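Local coordinates for protein coronin (PDB 4OZU) that probably binds actin filaments as part of a longer protein, of which this chain is the WD40 beta-propeller domain, at residues V104-L109 with A136-A141; L187-K192 with N197-R202; T222-L227 with G280-C285; M247-T252 with G300-V305. All coordinates share one frame; numbering follows the deposited sequence.

The chain closes into a beta-propeller of seven sheets, and the four interactions sample the way its blades are built and packed. Interaction 2 lies inside a single blade, whereas interactions 1, 3 and 4 each join two consecutive blades. Along the chain interaction 1 comes first, then interaction 2, then interactions 3 and 4 with their segments interleaved. These last two bridge the same pair of sheets at different depths, with centres about 9 Å apart; Ile-224 packs on Ile-249 and Leu-282 on Leu-302. Interaction 2 touches interaction 3 through Trp-223 and interaction 4 through Ile-198 on Thr-252. Interaction 1 touches none of the others and lies across the chain's centre from interactions 3 and 4.

Interaction 1: residues V104-L109 with A136-A141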
loop_
_atom_site.group_PDB
_atom_site.type_symbol
_atom_site.label_atom_id
_atom_site.label_comp_id
_atom_site.label_asym_id
_atom_site.label_seq_id
_atom_site.Cartn_x
_atom_site.Cartn_y
_atom_site.Cartn_z
ATOM N N VAL A 104 0.094 -17.718 -2.959
ATOM C CA VAL A 104 -0.666 -16.632 -2.356
ATOM C C VAL A 104 -1.756 -17.257 -1.497
ATOM O O VAL A 104 -2.502 -18.115 -1.962
ATOM C CB VAL A 104 -1.289 -15.684 -3.410
ATOM C CG1 VAL A 104 -2.106 -14.586 -2.732
ATOM C CG2 VAL A 104 -0.205 -15.063 -4.272
ATOM N N ARG A 105 -1.825 -16.833 -0.237
ATOM C CA ARG A 105 -2.763 -17.395 0.726
ATOM C C ARG A 105 -3.756 -16.335 1.182
ATOM O O ARG A 105 -3.365 -15.222 1.511
ATOM C CB ARG A 105 -2.009 -17.960 1.933
ATOM C CG ARG A 105 -1.153 -19.171 1.598
ATOM C CD ARG A 105 -0.281 -19.598 2.771
ATOM N NE ARG A 105 0.448 -20.835 2.484
ATOM C CZ ARG A 105 1.612 -20.900 1.841
ATOM N NH1 ARG A 105 2.203 -19.797 1.402
ATOM N NH2 ARG A 105 2.197 -22.079 1.638
ATOM N N ILE A 106 -5.038 -16.690 1.176
ATOM C CA ILE A 106 -6.088 -15.818 1.693
ATOM C C ILE A 106 -6.466 -16.323 3.077
ATOM O O ILE A 106 -6.744 -17.507 3.263
ATOM C CB ILE A 106 -7.342 -15.789 0.787
ATOM C CG1 ILE A 106 -6.959 -15.598 -0.687
ATOM C CG2 ILE A 106 -8.291 -14.688 1.235
ATOM C CD1 ILE A 106 -6.106 -14.388 -0.961
ATOM N N TRP A 107 -6.469 -15.416 4.044
ATOM C CA TRP A 107 -6.699 -15.759 5.437
ATOM C C TRP A 107 -7.981 -15.131 5.964
ATOM O O TRP A 107 -8.333 -14.022 5.571
ATOM C CB TRP A 107 -5.526 -15.289 6.287
ATOM C CG TRP A 107 -4.220 -15.862 5.885
ATOM C CD1 TRP A 107 -3.259 -15.259 5.133
ATOM C CD2 TRP A 107 -3.709 -17.157 6.229
ATOM N NE1 TRP A 107 -2.179 -16.094 4.986
ATOM C CE2 TRP A 107 -2.431 -17.267 5.646
ATOM C CE3 TRP A 107 -4.208 -18.231 6.969
ATOM C CZ2 TRP A 107 -1.649 -18.408 5.780
ATOM C CZ3 TRP A 107 -3.429 -19.363 7.104
ATOM C CH2 TRP A 107 -2.162 -19.443 6.511
ATOM N N GLN A 108 -8.661 -15.841 6.860
ATOM C CA GLN A 108 -9.819 -15.300 7.566
ATOM C C GLN A 108 -9.617 -15.389 9.072
ATOM O O GLN A 108 -9.632 -16.480 9.650
ATOM C CB GLN A 108 -11.096 -16.035 7.169
ATOM C CG GLN A 108 -12.357 -15.402 7.739
ATOM C CD GLN A 108 -13.622 -16.024 7.189
ATOM O OE1 GLN A 108 -13.636 -17.191 6.801
ATOM N NE2 GLN A 108 -14.693 -15.242 7.148
ATOM N N LEU A 109 -9.434 -14.236 9.709
ATOM C CA LEU A 109 -9.264 -14.179 11.162
ATOM C C LEU A 109 -10.563 -14.523 11.886
ATOM O O LEU A 109 -11.651 -14.294 11.355
ATOM C CB LEU A 109 -8.788 -12.787 11.588
ATOM C CG LEU A 109 -7.382 -12.410 11.117
ATOM C CD1 LEU A 109 -7.187 -10.911 11.161
ATOM C CD2 LEU A 109 -6.332 -13.105 11.967
ATOM N N ALA A 136 0.773 -8.874 -3.469
ATOM C CA ALA A 136 -0.596 -9.350 -3.463
ATOM C C ALA A 136 -1.469 -8.146 -3.139
ATOM O O ALA A 136 -1.507 -7.696 -1.996
ATOM C CB ALA A 136 -0.792 -10.457 -2.452
ATOM N N GLU A 137 -2.146 -7.629 -4.158
ATOM C CA GLU A 137 -2.911 -6.391 -4.035
ATOM C C GLU A 137 -4.382 -6.580 -4.396
ATOM O O GLU A 137 -4.724 -7.075 -5.477
ATOM C CB GLU A 137 -2.303 -5.308 -4.926
ATOM C CG GLU A 137 -0.937 -4.809 -4.466
ATOM C CD GLU A 137 -1.010 -3.745 -3.383
ATOM O OE1 GLU A 137 -2.101 -3.184 -3.150
ATOM O OE2 GLU A 137 0.039 -3.465 -2.765
ATOM N N TRP A 138 -5.242 -6.154 -3.482
ATOM C CA TRP A 138 -6.678 -6.243 -3.672
ATOM C C TRP A 138 -7.201 -5.104 -4.528
ATOM O O TRP A 138 -6.809 -3.950 -4.348
ATOM C CB TRP A 138 -7.402 -6.192 -2.330
ATOM C CG TRP A 138 -7.100 -7.293 -1.381
ATOM C CD1 TRP A 138 -6.205 -7.271 -0.350
ATOM C CD2 TRP A 138 -7.737 -8.570 -1.332
ATOM N NE1 TRP A 138 -6.237 -8.467 0.331
ATOM C CE2 TRP A 138 -7.168 -9.281 -0.254
ATOM C CE3 TRP A 138 -8.733 -9.186 -2.098
ATOM C CZ2 TRP A 138 -7.564 -10.570 0.077
ATOM C CZ3 TRP A 138 -9.115 -10.476 -1.773
ATOM C CH2 TRP A 138 -8.533 -11.153 -0.694
ATOM N N ASN A 139 -8.124 -5.434 -5.422
ATOM C CA ASN A 139 -8.855 -4.429 -6.166
ATOM C C ASN A 139 -9.624 -3.533 -5.194
ATOM O O ASN A 139 -10.321 -4.038 -4.319
ATOM C CB ASN A 139 -9.804 -5.099 -7.156
ATOM C CG ASN A 139 -10.405 -4.118 -8.134
ATOM O OD1 ASN A 139 -11.118 -3.188 -7.746
ATOM N ND2 ASN A 139 -10.115 -4.316 -9.413
ATOM N N PRO A 140 -9.494 -2.206 -5.337
ATOM C CA PRO A 140 -10.131 -1.292 -4.379
ATOM C C PRO A 140 -11.627 -1.108 -4.597
ATOM O O PRO A 140 -12.270 -0.502 -3.748
ATOM C CB PRO A 140 -9.394 0.028 -4.622
ATOM C CG PRO A 140 -9.005 -0.033 -6.054
ATOM C CD PRO A 140 -8.669 -1.476 -6.320
ATOM N N ALA A 141 -12.171 -1.621 -5.699
ATOM C CA ALA A 141 -13.587 -1.425 -6.008
ATOM C C ALA A 141 -14.369 -2.728 -6.078
ATOM O O ALA A 141 -15.589 -2.727 -5.915
ATOM C CB ALA A 141 -13.730 -0.677 -7.311
#
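Ile-106 meets the Trp-138 indole at CH2 with two methyl groups, and the two side chains meet at a slant. CG2 of Ile-106 lies at the ring edge, close to its plane, 4.0 Å from CH2 of Trp-138. CD1 of Ile-106 reaches the same CH2 of Trp-138, at 4.1 Å, from above the plane and beyond the rim. Chi1 of -47° sets CG2 anti to the backbone N, and the turn at chi2 (-55°) brings CD1 back to the same side, near CH2. On the pyrrole side of the indole, NE1 gives its hydrogen bond to the backbone O of Asn-86, which probably helps to hold the ring's rotation. A second, smaller touch is made by CG1 of Val-104, 4.3 Å from CB of Ala-136. No hydrogen bond crosses between 104-109 and 136-141, so van der Waals packing alone joins them directly. Ala-136 is held instead through its backbone, by Asp-84 and Asn-86. In the WD40 propeller the contact links strand 104-108, third in its blade, to strand 133-138, first in the next; strand 94-99 packs against Ile-106 and Trp-138 through Ala-96, and strand 145-150 meets Val-104 through Ser-148.

Interaction 2: residues L187-K192 with N197-R202; sequences LACTTK and NIVDPR
Leu-187 and Val-199 exchange two backbone hydrogen bonds, and Cys-189 and Asn-197 do the same two residues along, making hydrogen-bonded pairs of an antiparallel hairpin. The first pair is joined by Leu-187 N to Val-199 O at 2.9 Å and Val-199 N to Leu-187 O at 2.8 Å. In the second, Cys-189 O receives Asn-197 N at 2.8 Å, with the N-H pointing almost straight at it (175°), and Cys-189 N binds Asn-197 O. Between them sits the non-hydrogen-bonded pair Ala-188 and Ile-198, whose backbones bond outward, to Lys-179 and Val-207 of the flanking strands; CB of Ala-188 touches CD1 of Ile-198 at 3.8 Å. The Asn-197 amide uses both its ends: OD1 has its partner in Ser-209 OG, and ND2 makes a weak bond of 3.3 Å to Thr-191 OG1, the two side chains crossing near a right angle. The stronger partner of Thr-191 OG1 is Asp-193. These are the two middle strands of a four-stranded blade, flanked by strands 175-180 and 205-211. Leu-187 and Val-199 pack on Phe-157 of the preceding blade, and Ala-188 touches Cys-221 and Trp-223 of strand 220-223 in the following one.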
loop_
_atom_site.group_PDB
_atom_site.type_symbol
_atom_site.label_atom_id
_atom_site.label_comp_id
_atom_site.label_asym_id
_atom_site.label_seq_id
_atom_site.Cartn_x
_atom_site.Cartn_y
_atom_site.Cartn_z
ATOM N N LEU A 187 -4.149 -1.957 -13.749
ATOM C CA LEU A 187 -3.042 -2.185 -12.843
ATOM C C LEU A 187 -1.810 -1.530 -13.448
ATOM O O LEU A 187 -1.660 -1.502 -14.674
ATOM C CB LEU A 187 -2.818 -3.678 -12.632
ATOM C CG LEU A 187 -1.782 -4.065 -11.580
ATOM C CD1 LEU A 187 -2.458 -4.495 -10.292
ATOM C CD2 LEU A 187 -0.907 -5.160 -12.130
ATOM N N ALA A 188 -0.969 -0.958 -12.598
ATOM C CA ALA A 188 0.330 -0.456 -13.025
ATOM C C ALA A 188 1.399 -1.247 -12.311
ATOM O O ALA A 188 1.246 -1.599 -11.134
ATOM C CB ALA A 188 0.472 1.021 -12.745
ATOM N N CYS A 189 2.475 -1.549 -13.024
ATOM C CA CYS A 189 3.592 -2.258 -12.419
ATOM C C CYS A 189 4.914 -1.762 -12.973
ATOM O O CYS A 189 4.976 -1.239 -14.081
ATOM C CB CYS A 189 3.465 -3.766 -12.638
ATOM S SG CYS A 189 3.379 -4.276 -14.369
ATOM N N THR A 190 5.961 -1.901 -12.166
ATOM C CA THR A 190 7.315 -1.614 -12.600
ATOM C C THR A 190 8.087 -2.916 -12.713
ATOM O O THR A 190 7.847 -3.857 -11.958
ATOM C CB THR A 190 8.039 -0.672 -11.631
ATOM O OG1 THR A 190 7.940 -1.193 -10.304
ATOM C CG2 THR A 190 7.412 0.727 -11.675
ATOM N N THR A 191 9.007 -2.964 -13.663
ATOM C CA THR A 191 9.852 -4.136 -13.839
ATOM C C THR A 191 11.313 -3.731 -13.851
ATOM O O THR A 191 11.651 -2.547 -13.941
ATOM C CB THR A 191 9.504 -4.900 -15.131
ATOM O OG1 THR A 191 9.294 -3.972 -16.202
ATOM C CG2 THR A 191 8.235 -5.712 -14.931
ATOM N N LYS A 192 12.179 -4.733 -13.748
ATOM C CA LYS A 192 13.604 -4.511 -13.596
ATOM C C LYS A 192 14.242 -3.917 -14.855
ATOM O O LYS A 192 15.363 -3.413 -14.803
ATOM C CB LYS A 192 14.282 -5.826 -13.223
ATOM C CG LYS A 192 15.575 -5.669 -12.450
ATOM C CD LYS A 192 16.172 -7.026 -12.122
ATOM C CE LYS A 192 17.688 -6.966 -12.056
ATOM N NZ LYS A 192 18.293 -8.324 -12.035
ATOM N N ASN A 197 4.581 -0.349 -16.683
ATOM C CA ASN A 197 3.624 -1.019 -17.550
ATOM C C ASN A 197 2.216 -0.889 -17.013
ATOM O O ASN A 197 1.990 -1.014 -15.808
ATOM C CB ASN A 197 3.977 -2.503 -17.706
ATOM C CG ASN A 197 5.451 -2.728 -17.981
ATOM O OD1 ASN A 197 5.937 -2.475 -19.085
ATOM N ND2 ASN A 197 6.172 -3.216 -16.974
ATOM N N ILE A 198 1.278 -0.631 -17.919
ATOM C CA ILE A 198 -0.135 -0.552 -17.578
ATOM C C ILE A 198 -0.850 -1.780 -18.132
ATOM O O ILE A 198 -0.705 -2.113 -19.311
ATOM C CB ILE A 198 -0.796 0.717 -18.142
ATOM C CG1 ILE A 198 0.057 1.958 -17.855
ATOM C CG2 ILE A 198 -2.195 0.863 -17.573
ATOM C CD1 ILE A 198 0.309 2.220 -16.383
ATOM N N VAL A 199 -1.640 -2.428 -17.278
ATOM C CA VAL A 199 -2.277 -3.703 -17.610
ATOM C C VAL A 199 -3.780 -3.637 -17.430
ATOM O O VAL A 199 -4.257 -3.182 -16.390
ATOM C CB VAL A 199 -1.740 -4.843 -16.729
ATOM C CG1 VAL A 199 -2.379 -6.169 -17.120
ATOM C CG2 VAL A 199 -0.219 -4.927 -16.841
ATOM N N ASP A 200 -4.506 -4.097 -18.451
ATOM C CA ASP A 200 -5.956 -4.258 -18.386
ATOM C C ASP A 200 -6.278 -5.741 -18.181
ATOM O O ASP A 200 -6.183 -6.533 -19.120
ATOM C CB ASP A 200 -6.610 -3.725 -19.663
ATOM C CG ASP A 200 -8.139 -3.752 -19.611
ATOM O OD1 ASP A 200 -8.718 -4.644 -18.954
ATOM O OD2 ASP A 200 -8.760 -2.875 -20.248
ATOM N N PRO A 201 -6.651 -6.128 -16.952
ATOM C CA PRO A 201 -6.862 -7.563 -16.706
ATOM C C PRO A 201 -8.082 -8.152 -17.409
ATOM O O PRO A 201 -8.047 -9.314 -17.801
ATOM C CB PRO A 201 -7.037 -7.639 -15.193
ATOM C CG PRO A 201 -7.480 -6.263 -14.783
ATOM C CD PRO A 201 -6.796 -5.327 -15.724
ATOM N N ARG A 202 -9.149 -7.379 -17.558
ATOM C CA ARG A 202 -10.345 -7.894 -18.209
ATOM C C ARG A 202 -10.116 -8.107 -19.708
ATOM O O ARG A 202 -10.809 -8.906 -20.337
ATOM C CB ARG A 202 -11.527 -6.959 -17.964
ATOM C CG ARG A 202 -12.057 -7.058 -16.537
ATOM C CD ARG A 202 -13.142 -6.066 -16.244
ATOM N NE ARG A 202 -12.645 -4.699 -16.317
ATOM C CZ ARG A 202 -13.383 -3.629 -16.048
ATOM N NH1 ARG A 202 -14.655 -3.766 -15.694
ATOM N NH2 ARG A 202 -12.849 -2.428 -16.147
#

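Interaction 3: residues T222-L227 with G280-C285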
loop_
_atom_site.group_PDB
_atom_site.type_symbol
_atom_site.label_atom_id
_atom_site.label_comp_id
_atom_site.label_asym_id
_atom_site.label_seq_id
_atom_site.Cartn_x
_atom_site.Cartn_y
_atom_site.Cartn_z
ATOM N N THR A 222 2.692 3.917 -7.879
ATOM C CA THR A 222 1.353 3.841 -7.332
ATOM C C THR A 222 0.462 4.747 -8.181
ATOM O O THR A 222 0.959 5.608 -8.905
ATOM C CB THR A 222 1.308 4.252 -5.857
ATOM O OG1 THR A 222 0.062 3.839 -5.283
ATOM C CG2 THR A 222 1.482 5.748 -5.706
ATOM N N TRP A 223 -0.848 4.553 -8.098
ATOM C CA TRP A 223 -1.774 5.388 -8.840
ATOM C C TRP A 223 -2.069 6.663 -8.070
ATOM O O TRP A 223 -2.072 6.657 -6.841
ATOM C CB TRP A 223 -3.068 4.631 -9.120
ATOM C CG TRP A 223 -2.900 3.590 -10.153
ATOM C CD1 TRP A 223 -2.392 2.344 -9.975
ATOM C CD2 TRP A 223 -3.243 3.697 -11.540
ATOM N NE1 TRP A 223 -2.394 1.656 -11.168
ATOM C CE2 TRP A 223 -2.910 2.468 -12.145
ATOM C CE3 TRP A 223 -3.800 4.707 -12.329
ATOM C CZ2 TRP A 223 -3.116 2.221 -13.497
ATOM C CZ3 TRP A 223 -4.001 4.458 -13.678
ATOM C CH2 TRP A 223 -3.659 3.225 -14.246
ATOM N N ILE A 224 -2.300 7.748 -8.802
ATOM C CA ILE A 224 -2.675 9.013 -8.200
ATOM C C ILE A 224 -3.907 9.563 -8.920
ATOM O O ILE A 224 -3.939 10.715 -9.342
ATOM C CB ILE A 224 -1.496 10.024 -8.222
ATOM C CG1 ILE A 224 -0.918 10.155 -9.637
ATOM C CG2 ILE A 224 -0.421 9.583 -7.233
ATOM C CD1 ILE A 224 0.194 11.182 -9.767
ATOM N N ASP A 225 -4.916 8.700 -9.066
ATOM C CA ASP A 225 -6.250 9.122 -9.479
ATOM C C ASP A 225 -7.113 9.235 -8.209
ATOM O O ASP A 225 -6.674 9.839 -7.230
ATOM C CB ASP A 225 -6.841 8.170 -10.547
ATOM C CG ASP A 225 -6.813 6.682 -10.154
ATOM O OD1 ASP A 225 -6.083 6.261 -9.234
ATOM O OD2 ASP A 225 -7.529 5.905 -10.820
ATOM N N GLY A 226 -8.321 8.688 -8.200
ATOM C CA GLY A 226 -9.186 8.866 -7.049
ATOM C C GLY A 226 -9.675 10.300 -6.896
ATOM O O GLY A 226 -9.644 11.095 -7.843
ATOM N N LEU A 227 -10.139 10.629 -5.693
ATOM C CA LEU A 227 -10.829 11.894 -5.449
ATOM C C LEU A 227 -9.950 13.118 -5.648
ATOM O O LEU A 227 -10.383 14.118 -6.236
ATOM C CB LEU A 227 -11.379 11.919 -4.022
ATOM C CG LEU A 227 -12.301 13.094 -3.713
ATOM C CD1 LEU A 227 -13.598 12.948 -4.489
ATOM C CD2 LEU A 227 -12.573 13.204 -2.207
ATOM N N GLY A 280 -4.954 13.890 -1.334
ATOM C CA GLY A 280 -3.872 14.126 -2.270
ATOM C C GLY A 280 -2.480 14.089 -1.657
ATOM O O GLY A 280 -1.492 14.330 -2.349
ATOM N N MET A 281 -2.381 13.778 -0.370
ATOM C CA MET A 281 -1.070 13.632 0.254
ATOM C C MET A 281 -0.352 12.441 -0.356
ATOM O O MET A 281 -0.939 11.370 -0.570
ATOM C CB MET A 281 -1.168 13.451 1.770
ATOM C CG MET A 281 -1.637 14.666 2.551
ATOM S SD MET A 281 -0.817 16.222 2.151
ATOM C CE MET A 281 0.908 15.809 2.395
ATOM N N LEU A 282 0.930 12.643 -0.637
ATOM C CA LEU A 282 1.753 11.629 -1.282
ATOM C C LEU A 282 3.044 11.480 -0.499
ATOM O O LEU A 282 3.868 12.396 -0.470
ATOM C CB LEU A 282 2.027 12.019 -2.738
ATOM C CG LEU A 282 2.733 11.024 -3.660
ATOM C CD1 LEU A 282 2.020 9.679 -3.704
ATOM C CD2 LEU A 282 2.841 11.600 -5.054
ATOM N N TYR A 283 3.200 10.335 0.161
ATOM C CA TYR A 283 4.374 10.080 0.991
ATOM C C TYR A 283 5.366 9.212 0.218
ATOM O O TYR A 283 4.957 8.294 -0.485
ATOM C CB TYR A 283 3.974 9.389 2.298
ATOM C CG TYR A 283 2.872 10.085 3.073
ATOM C CD1 TYR A 283 1.543 9.866 2.757
ATOM C CD2 TYR A 283 3.160 10.952 4.116
ATOM C CE1 TYR A 283 0.529 10.486 3.450
ATOM C CE2 TYR A 283 2.146 11.587 4.824
ATOM C CZ TYR A 283 0.835 11.348 4.483
ATOM O OH TYR A 283 -0.184 11.966 5.167
ATOM N N VAL A 284 6.658 9.517 0.328
ATOM C CA VAL A 284 7.692 8.676 -0.273
ATOM C C VAL A 284 8.628 8.215 0.828
ATOM O O VAL A 284 9.280 9.023 1.488
ATOM C CB VAL A 284 8.461 9.406 -1.406
ATOM C CG1 VAL A 284 7.526 9.655 -2.583
ATOM C CG2 VAL A 284 9.061 10.721 -0.928
ATOM N N CYS A 285 8.683 6.898 1.002
ATOM C CA CYS A 285 9.368 6.273 2.121
ATOM C C CYS A 285 10.382 5.247 1.636
ATOM O O CYS A 285 10.043 4.357 0.858
ATOM C CB CYS A 285 8.349 5.599 3.040
ATOM S SG CYS A 285 6.907 6.628 3.405
#
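Leu-282 reaches from one blade of the WD40 beta-propeller to Thr-222 and Ile-224 of the blade before it. Its strand, 281-286, is second in its sheet, while Thr-222 lies in strand 220-223, first in its sheet, and Ile-224 just beyond its end. The side chain leaves the backbone aimed at segment 222-227, but CB of Leu-282 is still 5.7 Å from CG2 of Ile-224. Chi1 of -173° sets CG anti to the backbone N, which carries CG of Leu-282 to 5.0 Å from CG2 of Ile-224. Both methyls approach that atom, and CD1 also meets Thr-222. CD1 of Leu-282 has its two partners on the same side, 4.3 Å from CG2 of Ile-224 and 4.4 Å from CG2 of Thr-222. CD2 of Leu-282 is 4.4 Å from CG2 of Ile-224. No hydrogen bond joins 222-227 to 280-285, and the methyl of Thr-222, rather than its hydroxyl, is what meets Leu-282. Phe-235 of strand 233-239 and Phe-275 of strand 271-275 also touch Leu-282 and Ile-224, adding two aromatic neighbours to the aliphatic cluster. Further along strand 281-286, Cys-285 belongs to the disulfide with Cys-292. At its tip, CD2 of Leu-282 also packs on CD1 of Leu-302.

Interaction 4: residues M247-T252 with G300-V305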
loop_
_atom_site.group_PDB
_atom_site.type_symbol
_atom_site.label_atom_id
_atom_site.label_comp_id
_atom_site.label_asym_id
_atom_site.label_seq_id
_atom_site.Cartn_x
_atom_site.Cartn_y
_atom_site.Cartn_z
ATOM N N MET A 247 11.384 11.379 -9.243
ATOM C CA MET A 247 10.000 10.954 -9.364
ATOM C C MET A 247 9.377 11.510 -10.627
ATOM O O MET A 247 9.885 12.465 -11.216
ATOM C CB MET A 247 9.192 11.409 -8.154
ATOM C CG MET A 247 9.211 12.906 -7.960
ATOM S SD MET A 247 8.419 13.428 -6.430
ATOM C CE MET A 247 8.852 15.166 -6.408
ATOM N N ALA A 248 8.266 10.907 -11.027
ATOM C CA ALA A 248 7.559 11.330 -12.220
ATOM C C ALA A 248 6.070 11.076 -12.089
ATOM O O ALA A 248 5.644 10.136 -11.415
ATOM C CB ALA A 248 8.105 10.623 -13.443
ATOM N N ILE A 249 5.296 11.952 -12.726
ATOM C CA ILE A 249 3.857 11.781 -12.895
ATOM C C ILE A 249 3.596 11.453 -14.361
ATOM O O ILE A 249 4.138 12.112 -15.251
ATOM C CB ILE A 249 3.074 13.046 -12.486
ATOM C CG1 ILE A 249 3.213 13.290 -10.981
ATOM C CG2 ILE A 249 1.591 12.921 -12.884
ATOM C CD1 ILE A 249 2.576 14.578 -10.496
ATOM N N TRP A 250 2.783 10.427 -14.591
ATOM C CA TRP A 250 2.461 9.953 -15.930
ATOM C C TRP A 250 0.973 9.980 -16.160
ATOM O O TRP A 250 0.192 9.641 -15.275
ATOM C CB TRP A 250 2.957 8.525 -16.148
ATOM C CG TRP A 250 4.370 8.353 -15.784
ATOM C CD1 TRP A 250 4.873 8.114 -14.536
ATOM C CD2 TRP A 250 5.493 8.415 -16.668
ATOM N NE1 TRP A 250 6.237 8.016 -14.592
ATOM C CE2 TRP A 250 6.644 8.205 -15.887
ATOM C CE3 TRP A 250 5.634 8.634 -18.038
ATOM C CZ2 TRP A 250 7.921 8.202 -16.435
ATOM C CZ3 TRP A 250 6.898 8.630 -18.580
ATOM C CH2 TRP A 250 8.029 8.414 -17.781
ATOM N N ASP A 251 0.612 10.357 -17.375
ATOM C CA ASP A 251 -0.749 10.280 -17.872
ATOM C C ASP A 251 -0.831 9.076 -18.801
ATOM O O ASP A 251 -0.213 9.068 -19.866
ATOM C CB ASP A 251 -1.111 11.570 -18.604
ATOM C CG ASP A 251 -2.515 11.558 -19.178
ATOM O OD1 ASP A 251 -3.220 10.530 -19.071
ATOM O OD2 ASP A 251 -2.912 12.595 -19.748
ATOM N N THR A 252 -1.584 8.055 -18.403
ATOM C CA THR A 252 -1.619 6.812 -19.173
ATOM C C THR A 252 -2.311 6.964 -20.523
ATOM O O THR A 252 -2.268 6.051 -21.355
ATOM C CB THR A 252 -2.306 5.679 -18.386
ATOM O OG1 THR A 252 -3.597 6.106 -17.941
ATOM C CG2 THR A 252 -1.462 5.295 -17.183
ATOM N N GLY A 300 -3.818 19.081 -9.850
ATOM C CA GLY A 300 -2.964 18.565 -10.908
ATOM C C GLY A 300 -1.501 18.938 -10.746
ATOM O O GLY A 300 -0.678 18.638 -11.615
ATOM N N THR A 301 -1.179 19.582 -9.627
ATOM C CA THR A 301 0.178 20.036 -9.343
ATOM C C THR A 301 0.710 19.350 -8.096
ATOM O O THR A 301 -0.023 19.188 -7.120
ATOM C CB THR A 301 0.234 21.564 -9.123
ATOM O OG1 THR A 301 -0.393 22.235 -10.220
ATOM C CG2 THR A 301 1.672 22.037 -8.998
ATOM N N LEU A 302 1.986 18.972 -8.122
ATOM C CA LEU A 302 2.643 18.385 -6.960
ATOM C C LEU A 302 3.428 19.452 -6.201
ATOM O O LEU A 302 4.235 20.167 -6.791
ATOM C CB LEU A 302 3.570 17.246 -7.389
ATOM C CG LEU A 302 4.011 16.267 -6.300
ATOM C CD1 LEU A 302 2.825 15.524 -5.693
ATOM C CD2 LEU A 302 5.010 15.282 -6.878
ATOM N N ARG A 303 3.188 19.551 -4.894
ATOM C CA ARG A 303 3.849 20.546 -4.055
ATOM C C ARG A 303 4.467 19.898 -2.823
ATOM O O ARG A 303 3.830 19.086 -2.157
ATOM C CB ARG A 303 2.853 21.630 -3.628
ATOM C CG ARG A 303 2.188 22.350 -4.790
ATOM C CD ARG A 303 1.328 23.512 -4.306
ATOM N NE ARG A 303 0.460 24.043 -5.357
ATOM C CZ ARG A 303 -0.610 23.416 -5.838
ATOM N NH1 ARG A 303 -0.951 22.219 -5.382
ATOM N NH2 ARG A 303 -1.338 23.983 -6.792
ATOM N N SER A 304 5.712 20.257 -2.531
ATOM C CA SER A 304 6.376 19.789 -1.326
ATOM C C SER A 304 5.681 20.390 -0.120
ATOM O O SER A 304 5.379 21.587 -0.109
ATOM C CB SER A 304 7.858 20.174 -1.333
ATOM O OG SER A 304 8.553 19.552 -0.263
ATOM N N VAL A 305 5.430 19.570 0.894
ATOM C CA VAL A 305 4.818 20.057 2.126
ATOM C C VAL A 305 5.819 20.023 3.270
ATOM O O VAL A 305 6.204 21.066 3.790
ATOM C CB VAL A 305 3.581 19.238 2.504
ATOM C CG1 VAL A 305 3.023 19.702 3.854
ATOM C CG2 VAL A 305 2.523 19.363 1.418
#
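This is a purely apolar contact between two adjacent propeller blades, formed by strand 245-251, third in its sheet, and strand 301-309, the outer edge strand of the next. Leu-302 is the common partner, approached from one strand by two side chains. Ile-249 arrives near the backbone, with its CD1 4.2 Å from CB of Leu-302. Met-247, described here in one of its two modelled conformers, comes tip to tip with the leucine: SD and CE of Met-247 each lie 3.9 Å from CD2 of Leu-302. Its CG sits between the backbone N and the carbonyl carbon (chi1 58°), and beyond CG the chain runs out extended, which takes the thioether across to the other sheet. The leucine is therefore met at its base by Ile-249 and, in this conformer, at a terminal methyl by Met-247. Tyr-295 and Tyr-297 of strand 291-298 flank the cluster, Tyr-295 touching Met-247 and Tyr-297 touching Ile-249, while both also meet Leu-302. With no hydrogen bond or charge pair crossing between 247-252 and 300-305, direct cohesion here comes from dispersion and from burial of hydrocarbon, joined by sulfur in this conformer, which prescribes no strict direction of approach.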